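Local coordinates for protein 3'-5'-exonuclease (Saccharomyces cerevisiae, PDB 3E2V) that is a TatD-family DNA nuclease that binds magnesium and probably cuts duplex DNA internally and trims it from the 3' end, at residues A[201-206]-A[253-258]; A[249-254]-A[297-302]; A[260-265]-A[287-292]. One frame throughout, in Å; residues are numbered along the deposited sequence.

Contact 1 of 3, residues A[201-206]-A[253-258]. With MG (magnesium ion), chain E.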
ATOM      1  N   LEU A 201       2.013  -5.597   2.089  1.00 12.08           N
ATOM      2  CA  LEU A 201       1.100  -6.418   2.884  1.00 11.68           C
ATOM      3  C   LEU A 201       0.069  -5.569   3.602  1.00 13.45           C
ATOM      4  O   LEU A 201       0.370  -4.489   4.109  1.00 13.34           O
ATOM      5  CB  LEU A 201       1.922  -7.228   3.878  1.00 11.98           C
ATOM      6  CG  LEU A 201       2.945  -8.207   3.307  1.00 12.04           C
ATOM      7  CD1 LEU A 201       3.995  -8.593   4.351  1.00 14.47           C
ATOM      8  CD2 LEU A 201       2.282  -9.425   2.657  1.00 14.21           C
ATOM      9  N   HIS A 202      -1.156  -6.089   3.618  1.00 14.55           N
ATOM     10  CA  HIS A 202      -2.298  -5.475   4.304  1.00 16.42           C
ATOM     11  C   HIS A 202      -2.616  -6.301   5.551  1.00 16.43           C
ATOM     12  O   HIS A 202      -2.749  -7.527   5.497  1.00 16.06           O
ATOM     13  CB  HIS A 202      -3.502  -5.406   3.350  1.00 18.13           C
ATOM     14  CG  HIS A 202      -4.708  -4.742   3.936  1.00 20.84           C
ATOM     15  ND1 HIS A 202      -4.957  -3.395   3.794  1.00 23.35           N
ATOM     16  CD2 HIS A 202      -5.740  -5.243   4.653  1.00 21.91           C
ATOM     17  CE1 HIS A 202      -6.080  -3.088   4.421  1.00 23.05           C
ATOM     18  NE2 HIS A 202      -6.576  -4.193   4.948  1.00 21.16           N
ATOM     19  N   MET A 203      -2.730  -5.631   6.689  1.00 17.11           N
ATOM     20  CA  MET A 203      -3.150  -6.284   7.909  1.00 17.48           C
ATOM     21  C   MET A 203      -4.047  -5.314   8.670  1.00 18.32           C
ATOM     22  O   MET A 203      -3.632  -4.192   9.040  1.00 18.40           O
ATOM     23  CB  MET A 203      -1.945  -6.681   8.780  1.00 17.93           C
ATOM     24  CG  MET A 203      -2.263  -7.567   9.998  1.00 18.53           C
ATOM     25  SD  MET A 203      -3.005  -6.696  11.416  1.00 12.99           S
ATOM     26  CE  MET A 203      -1.550  -5.863  12.080  1.00 19.62           C
ATOM     27  N   ARG A 204      -5.264  -5.759   8.925  1.00 16.93           N
ATOM     28  CA  ARG A 204      -6.145  -5.044   9.837  1.00 16.87           C
ATOM     29  C   ARG A 204      -6.846  -6.032  10.750  1.00 16.11           C
ATOM     30  O   ARG A 204      -7.529  -6.933  10.272  1.00 15.45           O
ATOM     31  CB  ARG A 204      -7.178  -4.261   9.061  1.00 17.69           C
ATOM     32  CG  ARG A 204      -8.107  -3.473   9.966  1.00 21.33           C
ATOM     33  CD  ARG A 204      -8.503  -2.160   9.333  1.00 26.84           C
ATOM     34  NE  ARG A 204      -9.157  -2.381   8.044  1.00 30.58           N
ATOM     35  CZ  ARG A 204      -9.525  -1.412   7.210  1.00 32.32           C
ATOM     36  NH1 ARG A 204     -10.105  -1.721   6.064  1.00 32.79           N
ATOM     37  NH2 ARG A 204      -9.301  -0.137   7.523  1.00 33.09           N
ATOM     38  N   SER A 205      -6.672  -5.846  12.061  1.00 15.87           N
ATOM     39  CA  SER A 205      -7.381  -6.623  13.094  1.00 15.88           C
ATOM     40  C   SER A 205      -7.189  -8.134  12.985  1.00 16.07           C
ATOM     41  O   SER A 205      -8.042  -8.917  13.399  1.00 16.62           O
ATOM     42  CB  SER A 205      -8.879  -6.267  13.118  1.00 16.21           C
ATOM     43  OG  SER A 205      -9.040  -4.860  13.226  1.00 17.58           O
ATOM     44  N   ALA A 206      -6.058  -8.540  12.414  1.00 15.56           N
ATOM     45  CA  ALA A 206      -5.801  -9.934  12.082  1.00 15.70           C
ATOM     46  C   ALA A 206      -4.366 -10.328  12.442  1.00 15.22           C
ATOM     47  O   ALA A 206      -3.792 -11.191  11.795  1.00 14.80           O
ATOM     48  CB  ALA A 206      -6.041 -10.152  10.591  1.00 15.29           C
ATOM     49  N   HIS A 253       1.795  -2.260   5.257  1.00 15.19           N
ATOM     50  CA  HIS A 253       1.197  -0.970   4.855  1.00 15.57           C
ATOM     51  C   HIS A 253       0.223  -0.452   5.910  1.00 15.00           C
ATOM     52  O   HIS A 253      -0.467  -1.227   6.586  1.00 15.69           O
ATOM     53  CB  HIS A 253       0.507  -1.171   3.457  1.00 16.87           C
ATOM     54  CG  HIS A 253      -0.510  -0.137   3.041  1.00 16.20           C
ATOM     55  ND1 HIS A 253      -0.237   1.216   2.954  1.00 19.11           N
ATOM     56  CD2 HIS A 253      -1.786  -0.290   2.590  1.00 18.25           C
ATOM     57  CE1 HIS A 253      -1.310   1.855   2.512  1.00 21.45           C
ATOM     58  NE2 HIS A 253      -2.267   0.968   2.293  1.00 22.21           N
ATOM     59  N   SER A 254       0.176   0.867   6.061  1.00 15.15           N
ATOM     60  CA  SER A 254      -0.929   1.511   6.781  1.00 15.60           C
ATOM     61  C   SER A 254      -1.176   0.915   8.174  1.00 16.12           C
ATOM     62  O   SER A 254      -2.296   0.522   8.510  1.00 16.95           O
ATOM     63  CB  SER A 254      -2.208   1.453   5.925  1.00 16.38           C
ATOM     64  OG  SER A 254      -3.188   2.340   6.458  1.00 18.26           O
ATOM     65  N   PHE A 255      -0.112   0.832   8.972  1.00 16.01           N
ATOM     66  CA  PHE A 255      -0.200   0.207  10.279  1.00 15.76           C
ATOM     67  C   PHE A 255      -0.949   1.056  11.303  1.00 17.53           C
ATOM     68  O   PHE A 255      -0.595   2.217  11.536  1.00 18.44           O
ATOM     69  CB  PHE A 255       1.196  -0.090  10.817  1.00 16.60           C
ATOM     70  CG  PHE A 255       1.166  -0.746  12.164  1.00 16.29           C
ATOM     71  CD1 PHE A 255       0.793  -2.085  12.273  1.00 17.87           C
ATOM     72  CD2 PHE A 255       1.458  -0.029  13.321  1.00 18.52           C
ATOM     73  CE1 PHE A 255       0.748  -2.718  13.516  1.00 19.17           C
ATOM     74  CE2 PHE A 255       1.403  -0.671  14.581  1.00 19.62           C
ATOM     75  CZ  PHE A 255       1.050  -2.005  14.663  1.00 19.19           C
ATOM     76  N   THR A 256      -1.956   0.456  11.948  1.00 19.14           N
ATOM     77  CA  THR A 256      -2.733   1.169  12.978  1.00 20.12           C
ATOM     78  C   THR A 256      -2.965   0.305  14.222  1.00 20.62           C
ATOM     79  O   THR A 256      -3.857   0.600  15.037  1.00 22.80           O
ATOM     80  CB  THR A 256      -4.110   1.619  12.445  1.00 20.43           C
ATOM     81  OG1 THR A 256      -4.858   0.462  12.077  1.00 22.15           O
ATOM     82  CG2 THR A 256      -3.967   2.553  11.233  1.00 20.59           C
ATOM     83  N   GLY A 257      -2.163  -0.746  14.374  1.00 19.92           N
ATOM     84  CA  GLY A 257      -2.330  -1.699  15.467  1.00 19.45           C
ATOM     85  C   GLY A 257      -1.767  -1.271  16.814  1.00 18.85           C
ATOM     86  O   GLY A 257      -1.293  -0.145  17.009  1.00 18.54           O
ATOM     87  N   SER A 258      -1.849  -2.191  17.762  1.00 18.28           N
ATOM     88  CA  SER A 258      -1.412  -1.931  19.111  1.00 18.58           C
ATOM     89  C   SER A 258       0.092  -2.103  19.275  1.00 18.25           C
ATOM     90  O   SER A 258       0.771  -2.615  18.382  1.00 17.41           O
ATOM     91  CB  SER A 258      -2.135  -2.895  20.045  1.00 18.88           C
ATOM     92  OG  SER A 258      -1.641  -4.215  19.871  1.00 21.08           O
TER
HETATM   93 MG    MG E 427      -4.337   1.617   1.867  1.00 26.21          MG
HETATM   94  O   HOH W   1      -5.099  -0.825   2.184  1.00 26.60           O
HETATM   95  O   HOH W   2      -1.303  -2.828   8.980  1.00 21.64           O
HETATM   96  O   HOH W   3      -2.723  -2.713   6.054  1.00 21.73           O
HETATM   97  O   HOH W   4      -2.761  -2.254  11.418  1.00 29.03           O
HETATM   98  O   HOH W   5      -4.289  -1.286   8.822  1.00 31.82           O
HETATM   99  O   HOH W   6      -5.099   1.667   3.727  1.00 37.34           O
HETATM  100  O   HOH W   7      -6.218   2.115   1.187  1.00 32.00           O
HETATM  101  O   HOH W   8      -3.864   1.331  -0.115  1.00 36.38           O

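Contact 2 of 3, residues A[249-254]-A[297-302]. With MG (magnesium ion), chain E.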
ATOM      1  N   LYS A 249      11.995  -8.127   1.360  1.00 13.56           N
ATOM      2  CA  LYS A 249      11.434  -7.148   2.291  1.00 14.26           C
ATOM      3  C   LYS A 249       9.926  -7.321   2.398  1.00 14.02           C
ATOM      4  O   LYS A 249       9.251  -7.634   1.407  1.00 14.01           O
ATOM      5  CB  LYS A 249      11.806  -5.716   1.878  1.00 16.09           C
ATOM      6  CG  LYS A 249      13.319  -5.494   1.646  1.00 17.70           C
ATOM      7  CD  LYS A 249      14.180  -5.842   2.852  1.00 21.70           C
ATOM      8  CE  LYS A 249      15.644  -5.430   2.630  1.00 23.41           C
ATOM      9  NZ  LYS A 249      16.316  -6.155   1.507  1.00 24.65           N
ATOM     10  N   LEU A 250       9.416  -7.137   3.610  1.00 13.29           N
ATOM     11  CA  LEU A 250       8.040  -7.437   3.954  1.00 13.06           C
ATOM     12  C   LEU A 250       7.456  -6.159   4.543  1.00 13.07           C
ATOM     13  O   LEU A 250       7.717  -5.834   5.690  1.00 12.96           O
ATOM     14  CB  LEU A 250       8.015  -8.563   5.001  1.00 13.47           C
ATOM     15  CG  LEU A 250       8.737  -9.856   4.593  1.00 14.85           C
ATOM     16  CD1 LEU A 250       8.760 -10.836   5.755  1.00 16.20           C
ATOM     17  CD2 LEU A 250       8.080 -10.505   3.380  1.00 16.44           C
ATOM     18  N   VAL A 251       6.692  -5.428   3.736  1.00 12.24           N
ATOM     19  CA  VAL A 251       6.221  -4.104   4.125  1.00 12.48           C
ATOM     20  C   VAL A 251       4.783  -4.189   4.587  1.00 12.46           C
ATOM     21  O   VAL A 251       3.897  -4.579   3.811  1.00 12.67           O
ATOM     22  CB  VAL A 251       6.356  -3.116   2.944  1.00 12.26           C
ATOM     23  CG1 VAL A 251       5.755  -1.757   3.304  1.00 13.23           C
ATOM     24  CG2 VAL A 251       7.830  -2.983   2.515  1.00 13.09           C
ATOM     25  N   VAL A 252       4.559  -3.860   5.862  1.00 13.07           N
ATOM     26  CA  VAL A 252       3.215  -3.844   6.409  1.00 13.99           C
ATOM     27  C   VAL A 252       2.640  -2.435   6.271  1.00 14.63           C
ATOM     28  O   VAL A 252       2.949  -1.545   7.074  1.00 15.47           O
ATOM     29  CB  VAL A 252       3.197  -4.339   7.891  1.00 14.35           C
ATOM     30  CG1 VAL A 252       1.743  -4.403   8.424  1.00 16.60           C
ATOM     31  CG2 VAL A 252       3.908  -5.694   8.042  1.00 14.97           C
ATOM     32  N   HIS A 253       1.795  -2.260   5.257  1.00 15.19           N
ATOM     33  CA  HIS A 253       1.197  -0.970   4.855  1.00 15.57           C
ATOM     34  C   HIS A 253       0.223  -0.452   5.910  1.00 15.00           C
ATOM     35  O   HIS A 253      -0.467  -1.227   6.586  1.00 15.69           O
ATOM     36  CB  HIS A 253       0.507  -1.171   3.457  1.00 16.87           C
ATOM     37  CG  HIS A 253      -0.510  -0.137   3.041  1.00 16.20           C
ATOM     38  ND1 HIS A 253      -0.237   1.216   2.954  1.00 19.11           N
ATOM     39  CD2 HIS A 253      -1.786  -0.290   2.590  1.00 18.25           C
ATOM     40  CE1 HIS A 253      -1.310   1.855   2.512  1.00 21.45           C
ATOM     41  NE2 HIS A 253      -2.267   0.968   2.293  1.00 22.21           N
ATOM     42  N   SER A 254       0.176   0.867   6.061  1.00 15.15           N
ATOM     43  CA  SER A 254      -0.929   1.511   6.781  1.00 15.60           C
ATOM     44  C   SER A 254      -1.176   0.915   8.174  1.00 16.12           C
ATOM     45  O   SER A 254      -2.296   0.522   8.510  1.00 16.95           O
ATOM     46  CB  SER A 254      -2.208   1.453   5.925  1.00 16.38           C
ATOM     47  OG  SER A 254      -3.188   2.340   6.458  1.00 18.26           O
ATOM     48  N   ARG A 297      13.193   1.232  10.144  1.00 15.41           N
ATOM     49  CA  ARG A 297      12.202   0.262   9.688  1.00 15.22           C
ATOM     50  C   ARG A 297      10.845   0.897   9.425  1.00 15.35           C
ATOM     51  O   ARG A 297       9.868   0.198   9.155  1.00 15.70           O
ATOM     52  CB  ARG A 297      12.120  -0.894  10.678  1.00 16.48           C
ATOM     53  CG  ARG A 297      13.452  -1.694  10.679  1.00 18.94           C
ATOM     54  CD  ARG A 297      13.498  -2.743  11.728  1.00 22.59           C
ATOM     55  NE  ARG A 297      12.623  -3.841  11.354  1.00 21.29           N
ATOM     56  CZ  ARG A 297      12.383  -4.903  12.106  1.00 21.57           C
ATOM     57  NH1 ARG A 297      12.950  -5.043  13.312  1.00 21.74           N
ATOM     58  NH2 ARG A 297      11.558  -5.825  11.654  1.00 17.54           N
ATOM     59  N   LEU A 298      10.814   2.226   9.458  1.00 14.24           N
ATOM     60  CA  LEU A 298       9.586   3.009   9.287  1.00 14.49           C
ATOM     61  C   LEU A 298       9.568   3.563   7.873  1.00 14.88           C
ATOM     62  O   LEU A 298      10.548   4.168   7.423  1.00 15.77           O
ATOM     63  CB  LEU A 298       9.598   4.165  10.305  1.00 15.21           C
ATOM     64  CG  LEU A 298       8.328   5.010  10.476  1.00 16.12           C
ATOM     65  CD1 LEU A 298       8.315   5.498  11.925  1.00 19.45           C
ATOM     66  CD2 LEU A 298       8.254   6.182   9.494  1.00 18.01           C
ATOM     67  N   LEU A 299       8.450   3.364   7.172  1.00 13.91           N
ATOM     68  CA  LEU A 299       8.267   3.947   5.841  1.00 13.20           C
ATOM     69  C   LEU A 299       7.086   4.893   5.860  1.00 13.10           C
ATOM     70  O   LEU A 299       6.143   4.689   6.620  1.00 14.17           O
ATOM     71  CB  LEU A 299       8.029   2.853   4.795  1.00 12.69           C
ATOM     72  CG  LEU A 299       9.086   1.745   4.792  1.00 14.11           C
ATOM     73  CD1 LEU A 299       8.703   0.708   3.757  1.00 16.92           C
ATOM     74  CD2 LEU A 299      10.505   2.283   4.528  1.00 15.31           C
ATOM     75  N   LEU A 300       7.154   5.950   5.051  1.00 12.36           N
ATOM     76  CA  LEU A 300       6.106   6.973   5.051  1.00 12.59           C
ATOM     77  C   LEU A 300       5.183   6.796   3.854  1.00 12.52           C
ATOM     78  O   LEU A 300       5.610   6.386   2.763  1.00 12.76           O
ATOM     79  CB  LEU A 300       6.747   8.364   4.986  1.00 12.71           C
ATOM     80  CG  LEU A 300       7.650   8.751   6.154  1.00 13.25           C
ATOM     81  CD1 LEU A 300       8.370  10.079   5.865  1.00 13.78           C
ATOM     82  CD2 LEU A 300       6.779   8.873   7.384  1.00 16.14           C
ATOM     83  N   GLU A 301       3.915   7.149   4.053  1.00 12.64           N
ATOM     84  CA  GLU A 301       2.894   7.030   3.015  1.00 12.57           C
ATOM     85  C   GLU A 301       1.761   7.951   3.359  1.00 12.63           C
ATOM     86  O   GLU A 301       1.612   8.358   4.524  1.00 12.38           O
ATOM     87  CB  GLU A 301       2.349   5.599   2.895  1.00 13.91           C
ATOM     88  CG  GLU A 301       2.389   4.814   4.199  1.00 13.27           C
ATOM     89  CD  GLU A 301       1.412   3.643   4.210  1.00 15.04           C
ATOM     90  OE1 GLU A 301       0.214   3.867   3.954  1.00 15.74           O
ATOM     91  OE2 GLU A 301       1.845   2.517   4.498  1.00 15.31           O
ATOM     92  N   THR A 302       0.968   8.300   2.345  1.00 12.55           N
ATOM     93  CA  THR A 302      -0.235   9.104   2.598  1.00 13.04           C
ATOM     94  C   THR A 302      -1.515   8.276   2.634  1.00 13.30           C
ATOM     95  O   THR A 302      -2.478   8.630   3.330  1.00 12.82           O
ATOM     96  CB  THR A 302      -0.464  10.227   1.548  1.00 13.05           C
ATOM     97  OG1 THR A 302      -0.595   9.659   0.231  1.00 13.78           O
ATOM     98  CG2 THR A 302       0.632  11.285   1.603  1.00 13.06           C
TER
HETATM   99 MG    MG E 427      -4.337   1.617   1.867  1.00 26.21          MG
HETATM  100  O   HOH W   6      -5.099   1.667   3.727  1.00 37.34           O
HETATM  101  O   HOH W   7      -6.218   2.115   1.187  1.00 32.00           O
HETATM  102  O   HOH W   8      -3.864   1.331  -0.115  1.00 36.38           O
HETATM  103  O   HOH W   1      -5.099  -0.825   2.184  1.00 26.60           O

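Contact 3 of 3, residues A[260-265]-A[287-292]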
ATOM      1  N   ILE A 260       1.466  -4.239  21.249  1.00 18.22           N
ATOM      2  CA  ILE A 260       1.680  -5.688  21.252  1.00 18.99           C
ATOM      3  C   ILE A 260       1.741  -6.222  19.814  1.00 17.99           C
ATOM      4  O   ILE A 260       2.616  -7.024  19.479  1.00 17.22           O
ATOM      5  CB  ILE A 260       0.574  -6.419  22.066  1.00 19.23           C
ATOM      6  CG1 ILE A 260       0.662  -6.027  23.552  1.00 20.80           C
ATOM      7  CG2 ILE A 260       0.707  -7.937  21.930  1.00 21.09           C
ATOM      8  CD1 ILE A 260      -0.579  -6.395  24.385  1.00 21.97           C
ATOM      9  N   ASP A 261       0.835  -5.744  18.968  1.00 17.01           N
ATOM     10  CA  ASP A 261       0.843  -6.146  17.556  1.00 16.44           C
ATOM     11  C   ASP A 261       2.150  -5.740  16.894  1.00 16.14           C
ATOM     12  O   ASP A 261       2.738  -6.527  16.129  1.00 15.27           O
ATOM     13  CB  ASP A 261      -0.268  -5.450  16.764  1.00 17.04           C
ATOM     14  CG  ASP A 261      -1.650  -5.852  17.181  1.00 20.63           C
ATOM     15  OD1 ASP A 261      -1.831  -6.971  17.721  1.00 23.09           O
ATOM     16  OD2 ASP A 261      -2.566  -5.020  16.932  1.00 23.50           O
ATOM     17  N   LEU A 262       2.602  -4.515  17.168  1.00 15.10           N
ATOM     18  CA  LEU A 262       3.852  -4.036  16.574  1.00 14.81           C
ATOM     19  C   LEU A 262       5.016  -4.958  16.922  1.00 14.63           C
ATOM     20  O   LEU A 262       5.815  -5.301  16.066  1.00 14.91           O
ATOM     21  CB  LEU A 262       4.173  -2.601  16.998  1.00 14.43           C
ATOM     22  CG  LEU A 262       5.540  -2.095  16.530  1.00 14.25           C
ATOM     23  CD1 LEU A 262       5.607  -2.017  14.991  1.00 15.86           C
ATOM     24  CD2 LEU A 262       5.887  -0.741  17.167  1.00 14.62           C
ATOM     25  N   GLN A 263       5.133  -5.340  18.196  1.00 15.02           N
ATOM     26  CA  GLN A 263       6.225  -6.206  18.604  1.00 15.48           C
ATOM     27  C   GLN A 263       6.134  -7.581  17.911  1.00 15.50           C
ATOM     28  O   GLN A 263       7.155  -8.136  17.503  1.00 15.46           O
ATOM     29  CB  GLN A 263       6.277  -6.316  20.125  1.00 16.46           C
ATOM     30  CG  GLN A 263       6.645  -4.995  20.806  1.00 18.60           C
ATOM     31  CD  GLN A 263       7.962  -4.420  20.287  1.00 21.15           C
ATOM     32  OE1 GLN A 263       8.967  -5.129  20.195  1.00 25.05           O
ATOM     33  NE2 GLN A 263       7.959  -3.137  19.945  1.00 21.21           N
ATOM     34  N   LYS A 264       4.926  -8.108  17.744  1.00 15.27           N
ATOM     35  CA  LYS A 264       4.779  -9.368  17.015  1.00 15.56           C
ATOM     36  C   LYS A 264       5.288  -9.225  15.580  1.00 15.60           C
ATOM     37  O   LYS A 264       5.955 -10.134  15.059  1.00 16.13           O
ATOM     38  CB  LYS A 264       3.320  -9.831  17.012  1.00 15.93           C
ATOM     39  CG  LYS A 264       2.815 -10.310  18.391  1.00 16.40           C
ATOM     40  CD  LYS A 264       1.310 -10.504  18.394  1.00 17.34           C
ATOM     41  CE  LYS A 264       0.867 -11.070  19.735  1.00 19.76           C
ATOM     42  NZ  LYS A 264      -0.614 -11.173  19.861  1.00 23.54           N
ATOM     43  N   LEU A 265       4.979  -8.099  14.936  1.00 15.03           N
ATOM     44  CA  LEU A 265       5.422  -7.894  13.562  1.00 14.81           C
ATOM     45  C   LEU A 265       6.940  -7.722  13.484  1.00 14.93           C
ATOM     46  O   LEU A 265       7.598  -8.332  12.632  1.00 14.79           O
ATOM     47  CB  LEU A 265       4.701  -6.689  12.940  1.00 14.03           C
ATOM     48  CG  LEU A 265       3.180  -6.841  12.752  1.00 14.74           C
ATOM     49  CD1 LEU A 265       2.611  -5.515  12.302  1.00 16.19           C
ATOM     50  CD2 LEU A 265       2.866  -7.911  11.723  1.00 15.77           C
ATOM     51  N   LEU A 287       0.273   7.430  18.365  1.00 17.14           N
ATOM     52  CA  LEU A 287       1.555   8.116  18.390  1.00 17.38           C
ATOM     53  C   LEU A 287       2.573   7.370  19.255  1.00 17.39           C
ATOM     54  O   LEU A 287       3.740   7.271  18.885  1.00 18.49           O
ATOM     55  CB  LEU A 287       1.401   9.573  18.868  1.00 17.32           C
ATOM     56  CG  LEU A 287       0.432  10.480  18.100  1.00 18.12           C
ATOM     57  CD1 LEU A 287       0.487  11.875  18.728  1.00 19.94           C
ATOM     58  CD2 LEU A 287       0.762  10.535  16.609  1.00 18.77           C
ATOM     59  N   ALA A 288       2.111   6.833  20.385  1.00 17.63           N
ATOM     60  CA  ALA A 288       2.973   6.068  21.300  1.00 18.30           C
ATOM     61  C   ALA A 288       3.501   4.814  20.627  1.00 18.78           C
ATOM     62  O   ALA A 288       4.641   4.400  20.859  1.00 20.33           O
ATOM     63  CB  ALA A 288       2.210   5.704  22.565  1.00 18.19           C
ATOM     64  N   VAL A 289       2.659   4.204  19.806  1.00 18.10           N
ATOM     65  CA  VAL A 289       3.058   3.004  19.081  1.00 18.36           C
ATOM     66  C   VAL A 289       4.081   3.382  18.013  1.00 17.99           C
ATOM     67  O   VAL A 289       5.126   2.739  17.906  1.00 18.06           O
ATOM     68  CB  VAL A 289       1.841   2.276  18.466  1.00 18.29           C
ATOM     69  CG1 VAL A 289       2.302   1.082  17.644  1.00 19.78           C
ATOM     70  CG2 VAL A 289       0.887   1.796  19.556  1.00 19.63           C
ATOM     71  N   VAL A 290       3.805   4.428  17.234  1.00 17.93           N
ATOM     72  CA  VAL A 290       4.750   4.899  16.211  1.00 18.04           C
ATOM     73  C   VAL A 290       6.133   5.220  16.796  1.00 18.54           C
ATOM     74  O   VAL A 290       7.161   4.926  16.167  1.00 19.09           O
ATOM     75  CB  VAL A 290       4.142   6.084  15.411  1.00 17.69           C
ATOM     76  CG1 VAL A 290       5.186   6.841  14.613  1.00 17.95           C
ATOM     77  CG2 VAL A 290       3.063   5.552  14.496  1.00 18.15           C
ATOM     78  N   LYS A 291       6.167   5.772  18.008  1.00 19.19           N
ATOM     79  CA  LYS A 291       7.441   6.120  18.648  1.00 20.47           C
ATOM     80  C   LYS A 291       8.319   4.879  18.828  1.00 19.85           C
ATOM     81  O   LYS A 291       9.546   4.996  18.826  1.00 20.56           O
ATOM     82  CB  LYS A 291       7.210   6.820  19.991  1.00 21.36           C
ATOM     83  CG  LYS A 291       8.460   7.479  20.559  1.00 24.57           C
ATOM     84  CD  LYS A 291       8.128   8.364  21.745  1.00 28.19           C
ATOM     85  CE  LYS A 291       9.381   8.976  22.337  1.00 31.59           C
ATOM     86  NZ  LYS A 291       9.073   9.739  23.588  1.00 34.28           N
ATOM     87  N   GLN A 292       7.684   3.708  18.956  1.00 19.20           N
ATOM     88  CA  GLN A 292       8.396   2.441  19.178  1.00 19.24           C
ATOM     89  C   GLN A 292       8.871   1.745  17.905  1.00 18.49           C
ATOM     90  O   GLN A 292       9.603   0.752  17.974  1.00 18.59           O
ATOM     91  CB  GLN A 292       7.537   1.470  19.989  1.00 19.98           C
ATOM     92  CG  GLN A 292       7.186   1.985  21.393  1.00 22.54           C
ATOM     93  CD  GLN A 292       6.111   1.165  22.064  1.00 28.74           C
ATOM     94  OE1 GLN A 292       5.139   0.753  21.429  1.00 30.62           O
ATOM     95  NE2 GLN A 292       6.265   0.943  23.368  1.00 30.81           N
TER
HETATM   96  O   HOH W   9      10.211  -1.393  19.404  1.00 25.25           O
HETATM   97  O   HOH W  10       5.553  -1.946  20.590  1.00 27.33           O

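Contact 1 of 3, residues A[201-206]-A[253-258]
Met203 O is gripped by three waters, each of which also bonds the backbone of the 253-258 loop. Water 4 donates to it and accepts from Thr256 N at 2.9 Å; water 2 links it to His253 O; water 5 links it to Ser254 O. Water 3 adds a further bridge, accepting from Met203 N at 3.0 Å and donating to His253 O. Waters 2, 3 and 5 each have more acceptors in reach than protons to give, so not all these bonds can be made at once.

The two backbones meet directly at one point: His253 N donates to Leu201 O at 2.9 Å, with an N-H...O angle of 155°. Beyond it the loop diverges and solvent takes over the pairing. The apolar contact is made by Met203, whose chain leaves anti to its backbone N (chi1 -171°) and then bends twice, setting CE against the edge of the Phe255 ring, 4.2 Å from CE1. Gly257 N sits over one face of that ring, and helix 259-268 packs on it through Leu262 and Leu265.

This is the rim at the C-terminal ends of the strands of a TIM barrel, where TatD hydrolases hold their metals. His253 NE2 binds magnesium at 2.2 Å, alongside Asp303 and waters, while its ND1 donates to Glu301 and the imidazole stacks on Phe200. Water 1, a long ligand 2.6 Å from the metal, also bonds His202 ND1 at 3.0 Å. Magnesium would probably polarise this water, though weakly at that distance, and the sharing is consistent with a coupling of His202, held at NE2 by Asp165, to the metal shell.

Contact 2 of 3, residues A[249-254]-A[297-302]
His253 and Glu301 point their side chains at about a right angle to each other, yet the imidazole and carboxylate planes lie just 9° apart. Glu301 OE2 takes two donors on its syn side, from opposite faces of the carboxylate plane: His253 ND1 at 2.9 Å, with an N-H...O angle of 151°, and Ser254 N at 2.8 Å. Both donors stand out of that plane, so the match is close without being flat. Glu301 reaches His253 with chi1 at 29°, between staggered positions, its chain extended beyond CG; OE1 is held by Asn277, which also bonds Ser254 OG.

Further from the metal, Val251 and Leu299 also cross at about a right angle, CG1 of Val251 lying 3.9 Å from CD1 of Leu299, and helix 377-392 touches both. Strand 272-276 separates strands 250-252 and 298-300 in the sheet, so these contacts run through the barrel interior.

A leucine in place of Glu301 would take away the acceptor shared by His253 ND1 and Ser254 N, and the metal-binding ring would probably be left freer to turn. The His-carboxylate hydrogen bond is consistent with a second-shell role for Glu301, helping, with the stack on Phe200, to hold the ring so that NE2 faces magnesium.

Contact 3 of 3, residues A[260-265]-A[287-292]
Two outer helices of the TIM barrel, 259-268 and 284-291, pack side by side here through a small apolar core with a water-bridged polar margin, away from the metal site. In the chain they lie on the two sides of strand 272-276. The contact buries a modest 145 Å², and Leu262 supplies the largest share, its CA 7.5 Å from that of Val289.

Leu262 faces the other helix with CG anti to its backbone N (chi1 174°), a torsion that carries CD2 across to the partner. This one methyl does most of the touching: it lies 4.1 Å from Val289 CG1 and 3.9 Å from Gln292 CB, and comes within 3.6 Å of Val289 O. That carbonyl is not left without a polar partner, since Gln292 N donates to it. Ile293 also packs on Leu262, and Val289 rests in addition on Phe255.

Outside this core the two glutamines meet through solvent. The chain of Gln263 bends at chi2 (-55°), which brings its amide nearer the other helix, where NE2 gives a hydrogen to each of two waters. Water 10 lies 2.8 Å from Gln263 NE2 and passes a hydrogen to Gln292 OE1; water 9 donates to Gln292 O at 2.6 Å.

Overall arrangement
Contacts 1 and 2, with centres about 10 Å apart, share His253 and Ser254 and meet at the same magnesium ion. Strands 199-204 and 250-252 are neighbours in the sheet, joined by a probable hydrogen bond from Leu201 N to Val251 O (2.7 Å). Contact 1 holds His253 by its backbone, directly and through water, whereas contact 2 holds its ring through a carboxylate. Contact 3 lies in the outer helical layer, its centre about 11 Å from that of contact 1 and 13 Å from that of contact 2. Phe255 links it inward, CE2 lying 3.6 Å from Val289 CG1 and CE1 3.6 Å from Leu265 CD1; Val252 CG1 also approaches Leu265 CD1 at 4.1 Å.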